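PDB 5U31: CRISPR-associated endonuclease Cas12b from Alicyclobacillus acidoterrestris, which uses a guide RNA to recognise PAM-bearing target DNA and cleaves it with a RuvC nuclease domain in CRISPR antiviral defence. Local coordinates for residues F412-L424 with V435-D449. The protein carries 3 engineered substitutions. Sequence-based numbering, arbitrary orientation.
Sequences FGERRHAIRFHKL and VDDVTVPISMSEQLD. With nucleotides of chain B.
An antiparallel strand pair of the WED-II domain joins Ala418-Phe421 to Asp437-Pro441, with Ile419 facing Val440 and Phe421 facing Val438 as hydrogen-bonded pairs. Ile419 N donates to Val440 O (2.8 Å) and Val440 N returns a bond to Ile419 O. Asp437 and Val438 both lie opposite Phe421, a G1 beta bulge, and Asp437 N donates to His422 O. Past the corners at His422-Lys423 and Asp436, the ladder continues through the non-hydrogen-bonded pair Lys423-Asp436 to the hydrogen-bonded pair Leu424-Val435.

On the face bearing Arg420, its CG stands anti to the backbone N (chi1 -169°) and the chain bends at chi3 (-55°), carrying NH1 to Asp437 OD1 (3.3 Å) in a salt bridge whose hydrogen bond is weak. Farther along this face, Phe412 CE2 rests on Pro441 CB (3.8 Å).

The other face, with Ile419, Phe421, Val438 and Val440, is apolar, and Ile442, just past the strand, brings its CD1 to Ile419 CD1. Phe421 presents its ring edge to Val440, with CE2 4.0 Å from CG2, and Leu424 CD2 reaches Val438 CG1; helix 17-45 covers Leu424 and Val438.

Past the strands, the methyl CE of selenomethionine Met444 touches Arg416 CG (3.6 Å), while Arg416, an sgRNA-binding residue, places its guanidinium beside the phosphate of G28 of chain B. Gln447 OE1 approaches N2 of G30 of chain B (2.9 Å). Thus a bulged antiparallel beta ladder leads directly into the sgRNA-binding loop of the Cas12b wedge domain.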
ATOM      1  N   PHE A 412      23.003  30.125 -18.036  1.00 50.18           N
ATOM      2  CA  PHE A 412      24.252  30.592 -17.463  1.00 50.00           C
ATOM      3  C   PHE A 412      25.433  29.668 -17.724  1.00 45.16           C
ATOM      4  O   PHE A 412      26.535  29.956 -17.247  1.00 52.73           O
ATOM      5  CB  PHE A 412      24.096  30.797 -15.948  1.00 46.74           C
ATOM      6  CG  PHE A 412      22.960  31.705 -15.573  1.00 42.86           C
ATOM      7  CD1 PHE A 412      23.012  33.058 -15.862  1.00 43.48           C
ATOM      8  CD2 PHE A 412      21.840  31.206 -14.925  1.00 58.88           C
ATOM      9  CE1 PHE A 412      21.965  33.899 -15.515  1.00 47.58           C
ATOM     10  CE2 PHE A 412      20.793  32.041 -14.575  1.00 46.29           C
ATOM     11  CZ  PHE A 412      20.856  33.390 -14.872  1.00 41.50           C
ATOM     12  N   GLY A 413      25.244  28.580 -18.462  1.00 46.45           N
ATOM     13  CA  GLY A 413      26.325  27.642 -18.680  1.00 64.58           C
ATOM     14  C   GLY A 413      25.820  26.384 -19.356  1.00 71.78           C
ATOM     15  O   GLY A 413      24.674  26.315 -19.804  1.00 74.60           O
ATOM     16  N   GLU A 414      26.707  25.385 -19.416  1.00 65.78           N
ATOM     17  CA  GLU A 414      26.383  24.135 -20.097  1.00 71.75           C
ATOM     18  C   GLU A 414      25.133  23.494 -19.511  1.00 70.01           C
ATOM     19  O   GLU A 414      24.180  23.188 -20.234  1.00 89.66           O
ATOM     20  CB  GLU A 414      27.563  23.167 -20.019  1.00 94.70           C
ATOM     21  CG  GLU A 414      28.760  23.563 -20.868  1.00110.60           C
ATOM     22  CD  GLU A 414      29.800  22.461 -20.952  1.00111.63           C
ATOM     23  OE1 GLU A 414      29.525  21.341 -20.467  1.00104.62           O
ATOM     24  OE2 GLU A 414      30.892  22.714 -21.503  1.00111.07           O
ATOM     25  N   ARG A 415      25.116  23.279 -18.197  1.00 56.07           N
ATOM     26  CA  ARG A 415      23.952  22.705 -17.536  1.00 46.20           C
ATOM     27  C   ARG A 415      23.376  23.644 -16.483  1.00 59.32           C
ATOM     28  O   ARG A 415      22.666  23.195 -15.577  1.00 66.14           O
ATOM     29  CB  ARG A 415      24.301  21.347 -16.922  1.00 63.85           C
ATOM     30  CG  ARG A 415      24.449  20.233 -17.949  1.00 68.69           C
ATOM     31  CD  ARG A 415      25.074  18.982 -17.355  1.00 83.44           C
ATOM     32  NE  ARG A 415      25.126  17.897 -18.332  1.00103.40           N
ATOM     33  CZ  ARG A 415      25.804  16.765 -18.164  1.00114.86           C
ATOM     34  NH1 ARG A 415      26.504  16.566 -17.054  1.00127.05           N
ATOM     35  NH2 ARG A 415      25.788  15.835 -19.110  1.00104.70           N
ATOM     36  N   ARG A 416      23.656  24.941 -16.592  1.00 42.96           N
ATOM     37  CA  ARG A 416      23.164  25.929 -15.632  1.00 52.59           C
ATOM     38  C   ARG A 416      21.858  26.508 -16.159  1.00 54.82           C
ATOM     39  O   ARG A 416      21.831  27.542 -16.829  1.00 57.17           O
ATOM     40  CB  ARG A 416      24.203  27.016 -15.397  1.00 60.41           C
ATOM     41  CG  ARG A 416      25.550  26.503 -14.931  1.00 58.53           C
ATOM     42  CD  ARG A 416      26.218  27.532 -14.040  1.00 83.95           C
ATOM     43  NE  ARG A 416      27.608  27.203 -13.749  1.00103.46           N
ATOM     44  CZ  ARG A 416      28.361  27.872 -12.882  1.00115.74           C
ATOM     45  NH1 ARG A 416      27.853  28.902 -12.216  1.00122.08           N
ATOM     46  NH2 ARG A 416      29.619  27.510 -12.677  1.00114.30           N
ATOM     47  N   HIS A 417      20.756  25.829 -15.855  1.00 60.27           N
ATOM     48  CA  HIS A 417      19.453  26.289 -16.297  1.00 51.23           C
ATOM     49  C   HIS A 417      18.946  27.389 -15.371  1.00 45.37           C
ATOM     50  O   HIS A 417      19.579  27.750 -14.376  1.00 44.14           O
ATOM     51  CB  HIS A 417      18.473  25.122 -16.363  1.00 42.58           C
ATOM     52  CG  HIS A 417      19.026  23.914 -17.052  1.00 44.91           C
ATOM     53  ND1 HIS A 417      19.326  23.897 -18.396  1.00 39.15           N
ATOM     54  CD2 HIS A 417      19.344  22.686 -16.580  1.00 46.01           C
ATOM     55  CE1 HIS A 417      19.798  22.708 -18.724  1.00 46.62           C
ATOM     56  NE2 HIS A 417      19.819  21.954 -17.640  1.00 48.84           N
ATOM     57  N   ALA A 418      17.782  27.932 -15.709  1.00 37.94           N
ATOM     58  CA  ALA A 418      17.185  29.006 -14.935  1.00 39.71           C
ATOM     59  C   ALA A 418      15.684  28.985 -15.142  1.00 38.62           C
ATOM     60  O   ALA A 418      15.171  28.375 -16.083  1.00 36.51           O
ATOM     61  CB  ALA A 418      17.747  30.377 -15.329  1.00 38.59           C
ATOM     62  N   ILE A 419      14.985  29.667 -14.247  1.00 37.96           N
ATOM     63  CA  ILE A 419      13.549  29.866 -14.358  1.00 38.78           C
ATOM     64  C   ILE A 419      13.281  31.355 -14.262  1.00 35.53           C
ATOM     65  O   ILE A 419      13.796  32.024 -13.360  1.00 35.73           O
ATOM     66  CB  ILE A 419      12.779  29.093 -13.274  1.00 36.67           C
ATOM     67  CG1 ILE A 419      12.441  27.697 -13.786  1.00 43.88           C
ATOM     68  CG2 ILE A 419      11.518  29.835 -12.885  1.00 33.72           C
ATOM     69  CD1 ILE A 419      12.660  26.624 -12.776  1.00 51.70           C
ATOM     70  N   ARG A 420      12.501  31.878 -15.198  1.00 35.55           N
ATOM     71  CA  ARG A 420      12.100  33.277 -15.174  1.00 38.53           C
ATOM     72  C   ARG A 420      10.665  33.354 -14.673  1.00 38.85           C
ATOM     73  O   ARG A 420       9.737  32.931 -15.368  1.00 37.96           O
ATOM     74  CB  ARG A 420      12.232  33.914 -16.553  1.00 36.52           C
ATOM     75  CG  ARG A 420      12.096  35.416 -16.530  1.00 36.92           C
ATOM     76  CD  ARG A 420      11.726  35.954 -17.894  1.00 37.47           C
ATOM     77  NE  ARG A 420      12.661  35.532 -18.931  1.00 42.12           N
ATOM     78  CZ  ARG A 420      13.881  36.033 -19.086  1.00 44.07           C
ATOM     79  NH1 ARG A 420      14.325  36.973 -18.264  1.00 59.32           N
ATOM     80  NH2 ARG A 420      14.661  35.588 -20.060  1.00 40.13           N
ATOM     81  N   PHE A 421      10.484  33.881 -13.467  1.00 34.47           N
ATOM     82  CA  PHE A 421       9.149  34.180 -12.970  1.00 37.26           C
ATOM     83  C   PHE A 421       8.713  35.527 -13.535  1.00 39.78           C
ATOM     84  O   PHE A 421       9.355  36.549 -13.274  1.00 42.81           O
ATOM     85  CB  PHE A 421       9.131  34.201 -11.443  1.00 38.57           C
ATOM     86  CG  PHE A 421       9.552  32.904 -10.808  1.00 40.05           C
ATOM     87  CD1 PHE A 421       8.612  31.936 -10.483  1.00 41.54           C
ATOM     88  CD2 PHE A 421      10.885  32.655 -10.524  1.00 37.37           C
ATOM     89  CE1 PHE A 421       8.994  30.745  -9.894  1.00 31.96           C
ATOM     90  CE2 PHE A 421      11.272  31.463  -9.929  1.00 46.04           C
ATOM     91  CZ  PHE A 421      10.325  30.507  -9.617  1.00 32.49           C
ATOM     92  N   HIS A 422       7.630  35.531 -14.313  1.00 33.84           N
ATOM     93  CA  HIS A 422       7.193  36.774 -14.943  1.00 34.25           C
ATOM     94  C   HIS A 422       6.588  37.746 -13.938  1.00 33.96           C
ATOM     95  O   HIS A 422       6.565  38.953 -14.189  1.00 34.45           O
ATOM     96  CB  HIS A 422       6.208  36.465 -16.064  1.00 40.21           C
ATOM     97  CG  HIS A 422       6.797  35.623 -17.147  1.00 37.21           C
ATOM     98  ND1 HIS A 422       7.517  36.158 -18.193  1.00 46.90           N
ATOM     99  CD2 HIS A 422       6.807  34.285 -17.326  1.00 40.61           C
ATOM    100  CE1 HIS A 422       7.930  35.184 -18.982  1.00 35.73           C
ATOM    101  NE2 HIS A 422       7.510  34.037 -18.479  1.00 36.48           N
ATOM    102  N   LYS A 423       6.090  37.245 -12.815  1.00 33.23           N
ATOM    103  CA  LYS A 423       5.674  38.083 -11.704  1.00 33.02           C
ATOM    104  C   LYS A 423       6.083  37.383 -10.423  1.00 41.32           C
ATOM    105  O   LYS A 423       6.007  36.156 -10.332  1.00 34.53           O
ATOM    106  CB  LYS A 423       4.162  38.345 -11.702  1.00 32.49           C
ATOM    107  CG  LYS A 423       3.690  39.342 -12.739  1.00 32.93           C
ATOM    108  CD  LYS A 423       2.264  39.781 -12.456  1.00 45.67           C
ATOM    109  CE  LYS A 423       1.300  38.601 -12.468  1.00 37.57           C
ATOM    110  NZ  LYS A 423      -0.110  39.055 -12.346  1.00 31.45           N
ATOM    111  N   LEU A 424       6.518  38.159  -9.442  1.00 32.89           N
ATOM    112  CA  LEU A 424       7.001  37.589  -8.194  1.00 32.69           C
ATOM    113  C   LEU A 424       6.909  38.661  -7.119  1.00 33.48           C
ATOM    114  O   LEU A 424       6.407  39.763  -7.353  1.00 36.99           O
ATOM    115  CB  LEU A 424       8.428  37.063  -8.351  1.00 33.21           C
ATOM    116  CG  LEU A 424       8.853  35.889  -7.473  1.00 32.91           C
ATOM    117  CD1 LEU A 424       8.043  34.653  -7.816  1.00 32.20           C
ATOM    118  CD2 LEU A 424      10.333  35.631  -7.660  1.00 47.18           C
ATOM    119  N   VAL A 435       6.988  42.503  -8.264  1.00 34.49           N
ATOM    120  CA  VAL A 435       7.983  42.805  -9.281  1.00 37.80           C
ATOM    121  C   VAL A 435       7.729  41.935 -10.503  1.00 46.81           C
ATOM    122  O   VAL A 435       6.967  40.969 -10.464  1.00 34.33           O
ATOM    123  CB  VAL A 435       9.417  42.597  -8.767  1.00 35.84           C
ATOM    124  CG1 VAL A 435       9.734  43.605  -7.675  1.00 36.25           C
ATOM    125  CG2 VAL A 435       9.580  41.165  -8.268  1.00 35.26           C
ATOM    126  N   ASP A 436       8.402  42.286 -11.596  1.00 40.08           N
ATOM    127  CA  ASP A 436       8.264  41.592 -12.865  1.00 35.84           C
ATOM    128  C   ASP A 436       9.582  40.946 -13.266  1.00 36.39           C
ATOM    129  O   ASP A 436      10.662  41.419 -12.899  1.00 63.03           O
ATOM    130  CB  ASP A 436       7.816  42.550 -13.978  1.00 49.77           C
ATOM    131  CG  ASP A 436       6.362  42.949 -13.857  1.00 72.11           C
ATOM    132  OD1 ASP A 436       6.058  43.873 -13.074  1.00 85.07           O
ATOM    133  OD2 ASP A 436       5.523  42.337 -14.549  1.00 83.40           O
ATOM    134  N   ASP A 437       9.475  39.851 -14.016  1.00 36.15           N
ATOM    135  CA  ASP A 437      10.571  39.310 -14.815  1.00 36.95           C
ATOM    136  C   ASP A 437      11.825  39.077 -13.966  1.00 37.14           C
ATOM    137  O   ASP A 437      12.862  39.717 -14.135  1.00 59.75           O
ATOM    138  CB  ASP A 437      10.854  40.249 -15.993  1.00 64.73           C
ATOM    139  CG  ASP A 437      10.770  39.547 -17.332  1.00 83.51           C
ATOM    140  OD1 ASP A 437      11.829  39.129 -17.846  1.00 91.50           O
ATOM    141  OD2 ASP A 437       9.647  39.403 -17.864  1.00 84.54           O
ATOM    142  N   VAL A 438      11.694  38.126 -13.046  1.00 40.74           N
ATOM    143  CA  VAL A 438      12.765  37.737 -12.136  1.00 36.64           C
ATOM    144  C   VAL A 438      13.326  36.400 -12.599  1.00 41.54           C
ATOM    145  O   VAL A 438      12.607  35.394 -12.622  1.00 41.84           O
ATOM    146  CB  VAL A 438      12.263  37.638 -10.690  1.00 35.93           C
ATOM    147  CG1 VAL A 438      13.379  37.168  -9.780  1.00 36.22           C
ATOM    148  CG2 VAL A 438      11.713  38.969 -10.234  1.00 39.77           C
ATOM    149  N   THR A 439      14.611  36.383 -12.946  1.00 42.06           N
ATOM    150  CA  THR A 439      15.284  35.181 -13.427  1.00 41.04           C
ATOM    151  C   THR A 439      16.086  34.548 -12.296  1.00 39.88           C
ATOM    152  O   THR A 439      16.969  35.192 -11.720  1.00 40.99           O
ATOM    153  CB  THR A 439      16.208  35.500 -14.598  1.00 38.79           C
ATOM    154  OG1 THR A 439      15.451  36.107 -15.652  1.00 41.35           O
ATOM    155  CG2 THR A 439      16.853  34.224 -15.102  1.00 38.96           C
ATOM    156  N   VAL A 440      15.809  33.281 -12.010  1.00 36.97           N
ATOM    157  CA  VAL A 440      16.394  32.580 -10.877  1.00 36.85           C
ATOM    158  C   VAL A 440      17.145  31.351 -11.382  1.00 37.10           C
ATOM    159  O   VAL A 440      16.552  30.493 -12.042  1.00 39.53           O
ATOM    160  CB  VAL A 440      15.323  32.179  -9.850  1.00 42.82           C
ATOM    161  CG1 VAL A 440      15.910  31.262  -8.801  1.00 53.07           C
ATOM    162  CG2 VAL A 440      14.722  33.423  -9.213  1.00 35.68           C
ATOM    163  N   PRO A 441      18.444  31.223 -11.119  1.00 37.89           N
ATOM    164  CA  PRO A 441      19.154  30.002 -11.503  1.00 38.13           C
ATOM    165  C   PRO A 441      18.708  28.804 -10.683  1.00 38.10           C
ATOM    166  O   PRO A 441      18.243  28.917  -9.546  1.00 42.08           O
ATOM    167  CB  PRO A 441      20.626  30.341 -11.229  1.00 39.23           C
ATOM    168  CG  PRO A 441      20.588  31.476 -10.275  1.00 39.32           C
ATOM    169  CD  PRO A 441      19.383  32.266 -10.680  1.00 38.77           C
ATOM    170  N   ILE A 442      18.877  27.633 -11.287  1.00 37.24           N
ATOM    171  CA  ILE A 442      18.516  26.357 -10.686  1.00 36.54           C
ATOM    172  C   ILE A 442      19.785  25.631 -10.271  1.00 42.33           C
ATOM    173  O   ILE A 442      20.768  25.603 -11.022  1.00 51.97           O
ATOM    174  CB  ILE A 442      17.711  25.496 -11.672  1.00 36.05           C
ATOM    175  CG1 ILE A 442      16.456  26.233 -12.123  1.00 35.53           C
ATOM    176  CG2 ILE A 442      17.386  24.149 -11.061  1.00 35.48           C
ATOM    177  CD1 ILE A 442      15.929  25.716 -13.428  1.00 37.67           C
ATOM    178  N   SER A 443      19.763  25.035  -9.082  1.00 36.78           N
ATOM    179  CA  SER A 443      20.861  24.170  -8.676  1.00 40.22           C
ATOM    180  C   SER A 443      20.968  22.975  -9.621  1.00 38.67           C
ATOM    181  O   SER A 443      19.965  22.468 -10.130  1.00 41.92           O
ATOM    182  CB  SER A 443      20.661  23.695  -7.234  1.00 45.66           C
ATOM    183  OG  SER A 443      20.788  24.768  -6.314  1.00 42.56           O
HETATM  184  N   MSE A 444      22.205  22.541  -9.864  1.00 38.19           N
HETATM  185  CA  MSE A 444      22.499  21.422 -10.762  1.00 38.40           C
HETATM  186  C   MSE A 444      21.635  20.203 -10.484  1.00 42.55           C
HETATM  187  O   MSE A 444      21.441  19.813  -9.333  1.00 45.93           O
HETATM  188  CB  MSE A 444      23.967  21.017 -10.652  1.00 72.43           C
HETATM  189  CG  MSE A 444      24.941  22.053 -11.157  1.00111.57           C
HETATM  190 SE   MSE A 444      24.669  22.483 -13.032  1.00135.88          SE
HETATM  191  CE  MSE A 444      26.383  23.350 -13.372  1.00139.10           C
ATOM    192  N   SER A 445      21.124  19.587 -11.544  1.00 44.26           N
ATOM    193  CA  SER A 445      20.241  18.440 -11.378  1.00 36.47           C
ATOM    194  C   SER A 445      20.443  17.499 -12.553  1.00 36.79           C
ATOM    195  O   SER A 445      20.017  17.805 -13.671  1.00 47.41           O
ATOM    196  CB  SER A 445      18.790  18.883 -11.276  1.00 35.53           C
ATOM    197  OG  SER A 445      17.937  17.762 -11.166  1.00 39.97           O
ATOM    198  N   GLU A 446      21.092  16.359 -12.304  1.00 47.37           N
ATOM    199  CA  GLU A 446      21.220  15.354 -13.353  1.00 48.24           C
ATOM    200  C   GLU A 446      19.856  14.907 -13.855  1.00 36.85           C
ATOM    201  O   GLU A 446      19.731  14.460 -14.999  1.00 37.10           O
ATOM    202  CB  GLU A 446      22.020  14.153 -12.851  1.00 58.39           C
ATOM    203  CG  GLU A 446      23.472  14.456 -12.530  1.00 76.38           C
ATOM    204  CD  GLU A 446      24.215  13.244 -11.996  1.00 89.42           C
ATOM    205  OE1 GLU A 446      23.552  12.250 -11.628  1.00 93.13           O
ATOM    206  OE2 GLU A 446      25.462  13.285 -11.945  1.00 88.11           O
ATOM    207  N   GLN A 447      18.824  15.029 -13.018  1.00 47.51           N
ATOM    208  CA  GLN A 447      17.472  14.707 -13.456  1.00 39.75           C
ATOM    209  C   GLN A 447      17.021  15.621 -14.587  1.00 42.58           C
ATOM    210  O   GLN A 447      16.261  15.193 -15.462  1.00 48.62           O
ATOM    211  CB  GLN A 447      16.513  14.803 -12.274  1.00 34.00           C
ATOM    212  CG  GLN A 447      15.134  14.249 -12.527  1.00 33.27           C
ATOM    213  CD  GLN A 447      14.310  14.209 -11.261  1.00 38.23           C
ATOM    214  OE1 GLN A 447      14.341  15.146 -10.465  1.00 50.75           O
ATOM    215  NE2 GLN A 447      13.584  13.114 -11.055  1.00 32.08           N
ATOM    216  N   LEU A 448      17.483  16.876 -14.590  1.00 42.78           N
ATOM    217  CA  LEU A 448      17.127  17.811 -15.652  1.00 35.65           C
ATOM    218  C   LEU A 448      17.810  17.476 -16.970  1.00 38.10           C
ATOM    219  O   LEU A 448      17.372  17.958 -18.021  1.00 41.54           O
ATOM    220  CB  LEU A 448      17.477  19.244 -15.244  1.00 35.89           C
ATOM    221  CG  LEU A 448      16.656  19.908 -14.138  1.00 35.11           C
ATOM    222  CD1 LEU A 448      17.194  21.291 -13.820  1.00 35.55           C
ATOM    223  CD2 LEU A 448      15.205  19.997 -14.544  1.00 34.40           C
ATOM    224  N   ASP A 449      18.868  16.667 -16.948  1.00 37.10           N
ATOM    225  CA  ASP A 449      19.510  16.286 -18.197  1.00 37.99           C
ATOM    226  C   ASP A 449      18.593  15.474 -19.100  1.00 37.71           C
ATOM    227  O   ASP A 449      18.919  15.291 -20.276  1.00 52.95           O
ATOM    228  CB  ASP A 449      20.792  15.502 -17.920  1.00 46.45           C
ATOM    229  CG  ASP A 449      21.800  16.292 -17.107  1.00 63.88           C
ATOM    230  OD1 ASP A 449      21.714  17.541 -17.075  1.00 62.84           O
ATOM    231  OD2 ASP A 449      22.684  15.655 -16.500  1.00 69.66           O
TER
ATOM    232  P     G B  30      21.891  21.421  -3.736  1.00 54.00           P
ATOM    233  OP1   G B  30      22.494  22.775  -3.656  1.00 56.32           O
ATOM    234  OP2   G B  30      21.186  20.861  -2.557  1.00 70.64           O
ATOM    235  O5'   G B  30      20.884  21.405  -4.967  1.00 54.00           O
ATOM    236  C5'   G B  30      20.637  20.214  -5.695  1.00 37.41           C
ATOM    237  C4'   G B  30      19.160  19.942  -5.842  1.00 35.04           C
ATOM    238  O4'   G B  30      18.889  19.503  -7.193  1.00 42.05           O
ATOM    239  C3'   G B  30      18.613  18.834  -4.955  1.00 34.49           C
ATOM    240  O3'   G B  30      18.242  19.310  -3.676  1.00 45.76           O
ATOM    241  C2'   G B  30      17.443  18.272  -5.758  1.00 37.86           C
ATOM    242  O2'   G B  30      16.260  19.023  -5.538  1.00 35.47           O
ATOM    243  C1'   G B  30      17.905  18.497  -7.197  1.00 36.65           C
ATOM    244  N9    G B  30      18.478  17.294  -7.826  1.00 42.22           N
ATOM    245  C8    G B  30      19.753  17.181  -8.323  1.00 40.39           C
ATOM    246  N7    G B  30      19.992  16.017  -8.857  1.00 41.13           N
ATOM    247  C5    G B  30      18.799  15.323  -8.704  1.00 34.68           C
ATOM    248  C6    G B  30      18.458  14.005  -9.091  1.00 34.45           C
ATOM    249  O6    G B  30      19.161  13.165  -9.661  1.00 54.44           O
ATOM    250  N1    G B  30      17.149  13.698  -8.748  1.00 35.50           N
ATOM    251  C2    G B  30      16.278  14.548  -8.116  1.00 34.43           C
ATOM    252  N2    G B  30      15.052  14.064  -7.873  1.00 44.47           N
ATOM    253  N3    G B  30      16.582  15.782  -7.751  1.00 36.21           N
ATOM    254  C4    G B  30      17.851  16.099  -8.075  1.00 40.72           C
ATOM    255  P     G B  28      30.785  26.976  -9.671  1.00101.50           P
ATOM    256  OP1   G B  28      29.844  27.978 -10.233  1.00104.89           O
ATOM    257  OP2   G B  28      31.579  27.333  -8.468  1.00 96.46           O
ATOM    258  O5'   G B  28      29.969  25.644  -9.352  1.00 69.32           O
ATOM    259  C5'   G B  28      29.284  24.952 -10.386  1.00 57.44           C
ATOM    260  C4'   G B  28      28.845  23.573  -9.957  1.00 69.08           C
ATOM    261  O4'   G B  28      29.984  22.771  -9.551  1.00 75.54           O
ATOM    262  C3'   G B  28      27.914  23.502  -8.762  1.00 69.23           C
ATOM    263  O3'   G B  28      26.579  23.838  -9.090  1.00 67.34           O
ATOM    264  C2'   G B  28      28.096  22.063  -8.294  1.00 71.18           C
ATOM    265  O2'   G B  28      27.374  21.164  -9.124  1.00 77.88           O
ATOM    266  C1'   G B  28      29.588  21.854  -8.550  1.00 67.48           C
ATOM    267  N9    G B  28      30.385  22.097  -7.335  1.00 73.22           N
ATOM    268  C8    G B  28      31.196  23.172  -7.066  1.00 78.20           C
ATOM    269  N7    G B  28      31.768  23.096  -5.894  1.00 80.60           N
ATOM    270  C5    G B  28      31.305  21.903  -5.358  1.00 78.05           C
ATOM    271  C6    G B  28      31.578  21.288  -4.110  1.00 78.36           C
ATOM    272  O6    G B  28      32.310  21.689  -3.196  1.00 86.71           O
ATOM    273  N1    G B  28      30.894  20.084  -3.978  1.00 66.45           N
ATOM    274  C2    G B  28      30.059  19.539  -4.923  1.00 56.25           C
ATOM    275  N2    G B  28      29.490  18.368  -4.607  1.00 49.64           N
ATOM    276  N3    G B  28      29.795  20.103  -6.088  1.00 65.65           N
ATOM    277  C4    G B  28      30.449  21.274  -6.237  1.00 72.93           C
ATOM    278  P     C B  92      13.699   5.741 -13.342  1.00 35.14           P
ATOM    279  OP1   C B  92      12.770   5.049 -14.277  1.00 32.82           O
ATOM    280  OP2   C B  92      14.898   6.386 -13.929  1.00 45.32           O
ATOM    281  O5'   C B  92      12.950   6.848 -12.470  1.00 32.27           O
ATOM    282  C5'   C B  92      11.905   6.503 -11.568  1.00 31.63           C
ATOM    283  C4'   C B  92      11.711   7.554 -10.500  1.00 31.25           C
ATOM    284  O4'   C B  92      12.944   7.733  -9.756  1.00 40.30           O
ATOM    285  C3'   C B  92      11.367   8.953 -10.985  1.00 31.12           C
ATOM    286  O3'   C B  92       9.992   9.107 -11.267  1.00 30.61           O
ATOM    287  C2'   C B  92      11.839   9.832  -9.836  1.00 31.06           C
ATOM    288  O2'   C B  92      10.891   9.822  -8.780  1.00 37.44           O
ATOM    289  C1'   C B  92      13.083   9.081  -9.367  1.00 31.86           C
ATOM    290  N1    C B  92      14.331   9.621  -9.958  1.00 32.25           N
ATOM    291  C2    C B  92      14.921  10.750  -9.377  1.00 35.98           C
ATOM    292  O2    C B  92      14.388  11.278  -8.388  1.00 32.00           O
ATOM    293  N3    C B  92      16.063  11.246  -9.906  1.00 33.12           N
ATOM    294  C4    C B  92      16.614  10.660 -10.964  1.00 33.63           C
ATOM    295  N4    C B  92      17.737  11.186 -11.450  1.00 34.39           N
ATOM    296  C5    C B  92      16.037   9.511 -11.577  1.00 42.07           C
ATOM    297  C6    C B  92      14.907   9.025 -11.045  1.00 35.60           C
TER